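Local coordinates for protein SusD homolog (Bacteroides ovatus, PDB 4F53) that probably binds glycans, perhaps mucin O-glycans, at the cell surface as a SusD-like outer membrane lipoprotein with a TPR-like helical fold, at residues K95-P98 with D99-L103. Residues are numbered along the deposited sequence; the frame is centred on the assembly and turned at random. Where two conformers were deposited one is given.
Sequences KFYP and DYFNL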
loop_
_atom_site.group_PDB
_atom_site.type_symbol
_atom_site.label_atom_id
_atom_site.label_comp_id
_atom_site.label_asym_id
_atom_site.label_seq_id
_atom_site.Cartn_x
_atom_site.Cartn_y
_atom_site.Cartn_z
ATOM N N LYS A 95 -15.555 11.680 -0.504
ATOM C CA LYS A 95 -15.870 10.738 -1.569
ATOM C C LYS A 95 -16.563 9.481 -1.057
ATOM O O LYS A 95 -17.355 8.908 -1.804
ATOM C CB LYS A 95 -14.607 10.353 -2.349
ATOM C CG LYS A 95 -14.027 11.520 -3.137
ATOM C CD LYS A 95 -12.690 11.123 -3.725
ATOM C CE LYS A 95 -11.940 12.309 -4.269
ATOM N NZ LYS A 95 -12.509 12.754 -5.556
ATOM N N PHE A 96 -16.267 9.038 0.183
ATOM C CA PHE A 96 -16.845 7.799 0.700
ATOM C C PHE A 96 -18.199 7.965 1.417
ATOM O O PHE A 96 -19.165 7.261 1.072
ATOM C CB PHE A 96 -15.852 7.057 1.654
ATOM C CG PHE A 96 -16.289 5.645 1.969
ATOM C CD1 PHE A 96 -17.155 5.384 3.037
ATOM C CD2 PHE A 96 -15.886 4.580 1.166
ATOM C CE1 PHE A 96 -17.618 4.086 3.279
ATOM C CE2 PHE A 96 -16.334 3.280 1.417
ATOM C CZ PHE A 96 -17.226 3.045 2.448
ATOM N N TYR A 97 -18.235 8.801 2.464
ATOM C CA TYR A 97 -19.365 8.880 3.384
ATOM C C TYR A 97 -20.715 9.343 2.816
ATOM O O TYR A 97 -21.696 8.680 3.179
ATOM C CB TYR A 97 -19.012 9.644 4.654
ATOM C CG TYR A 97 -18.285 8.737 5.629
ATOM C CD1 TYR A 97 -18.942 7.678 6.251
ATOM C CD2 TYR A 97 -16.916 8.870 5.850
ATOM C CE1 TYR A 97 -18.271 6.817 7.116
ATOM C CE2 TYR A 97 -16.245 8.043 6.749
ATOM C CZ TYR A 97 -16.922 7.008 7.373
ATOM O OH TYR A 97 -16.253 6.148 8.229
ATOM N N PRO A 98 -20.862 10.355 1.925
ATOM C CA PRO A 98 -22.214 10.673 1.431
ATOM C C PRO A 98 -22.885 9.452 0.765
ATOM O O PRO A 98 -24.039 9.172 1.087
ATOM C CB PRO A 98 -21.973 11.832 0.455
ATOM C CG PRO A 98 -20.718 12.463 0.933
ATOM C CD PRO A 98 -19.869 11.298 1.373
ATOM N N ASP A 99 -22.139 8.663 -0.061
ATOM C CA ASP A 99 -22.686 7.465 -0.715
ATOM C C ASP A 99 -22.963 6.343 0.285
ATOM O O ASP A 99 -23.972 5.640 0.155
ATOM C CB ASP A 99 -21.758 6.966 -1.823
ATOM C CG ASP A 99 -21.821 7.770 -3.116
ATOM O OD1 ASP A 99 -22.594 8.754 -3.175
ATOM O OD2 ASP A 99 -21.115 7.403 -4.078
ATOM N N TYR A 100 -22.071 6.176 1.279
ATOM C CA TYR A 100 -22.205 5.165 2.323
ATOM C C TYR A 100 -23.506 5.395 3.121
ATOM O O TYR A 100 -24.305 4.464 3.281
ATOM C CB TYR A 100 -20.965 5.176 3.233
ATOM C CG TYR A 100 -21.093 4.365 4.497
ATOM C CD1 TYR A 100 -20.876 2.989 4.492
ATOM C CD2 TYR A 100 -21.421 4.971 5.707
ATOM C CE1 TYR A 100 -20.980 2.238 5.659
ATOM C CE2 TYR A 100 -21.539 4.229 6.880
ATOM C CZ TYR A 100 -21.323 2.863 6.852
ATOM O OH TYR A 100 -21.435 2.149 8.021
ATOM N N PHE A 101 -23.734 6.627 3.580
ATOM C CA PHE A 101 -24.949 6.952 4.340
ATOM C C PHE A 101 -26.197 6.813 3.464
ATOM O O PHE A 101 -27.227 6.339 3.942
ATOM C CB PHE A 101 -24.858 8.370 4.938
ATOM C CG PHE A 101 -23.804 8.512 6.015
ATOM C CD1 PHE A 101 -23.803 7.673 7.127
ATOM C CD2 PHE A 101 -22.864 9.538 5.959
ATOM C CE1 PHE A 101 -22.839 7.814 8.127
ATOM C CE2 PHE A 101 -21.901 9.678 6.966
ATOM C CZ PHE A 101 -21.889 8.811 8.036
ATOM N N ASN A 102 -26.086 7.169 2.174
ATOM C CA ASN A 102 -27.187 7.078 1.230
ATOM C C ASN A 102 -27.583 5.612 0.996
ATOM O O ASN A 102 -28.776 5.310 1.080
ATOM C CB ASN A 102 -26.841 7.789 -0.073
ATOM C CG ASN A 102 -28.013 8.031 -0.985
ATOM O OD1 ASN A 102 -29.187 7.866 -0.619
ATOM N ND2 ASN A 102 -27.716 8.412 -2.209
ATOM N N LEU A 103 -26.597 4.715 0.746
ATOM C CA LEU A 103 -26.807 3.271 0.540
ATOM C C LEU A 103 -27.536 2.642 1.733
ATOM O O LEU A 103 -28.402 1.793 1.526
ATOM C CB LEU A 103 -25.467 2.539 0.296
ATOM C CG LEU A 103 -25.539 1.060 -0.139
ATOM C CD1 LEU A 103 -24.415 0.714 -1.070
ATOM C CD2 LEU A 103 -25.501 0.117 1.058
HETATM O O HOH W 1 -19.829 9.806 -1.603
#
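Tyr-97 turns its ring edge toward the face of Tyr-100, one turn further along the same helix. The two planes stand at 88° and the meeting is offset edge-to-face. CD1 of Tyr-97 lies 3.7 Å from CD2 of Tyr-100. Phe-96 meets Tyr-100 on the same side of its ring, nearer CB and CD1, its CE1 3.5 Å from the Tyr-100 CB; these two rings are oblique to each other. In Tyr-100, CG is anti to the backbone N (chi1 169°), which turns one face of the ring back toward both Phe-96 and Tyr-97. Phe-101 takes the other side of Tyr-97: its CZ is 3.6 Å from Tyr-97 CD1, and the two planes are near parallel but slid apart. With CG beside its own backbone N (chi1 -67°), the Phe-101 ring leans back over the preceding turn, toward the Tyr-97 carbonyl. The four rings form an aromatic cluster on helix 82-106, one of the many helices of this SusD-family, TPR-like protein. Helix 110-131 packs against it through Arg-120 and Met-124. Arg-120 also bonds the Tyr-97 hydroxyl, while the Tyr-100 hydroxyl bonds Glu-117 and Lys-104. An alanine in place of Tyr-100 would probably leave Phe-96 and Tyr-97 without the ring they share and Glu-117 without its hydroxyl partner. The backbone is kinked at Pro-98, whose N has no hydrogen to give to the turn before. Just past it, the Asp-99 N is linked to Lys-95 O through a water, 3.0 Å from that N and 2.6 Å from that O. Direct helical bonds follow, the straightest from Phe-101 N to Tyr-97 O (2.9 Å). On the face toward helix 25-37, the Asp-99 carboxylate bonds Asn-34 through OD2.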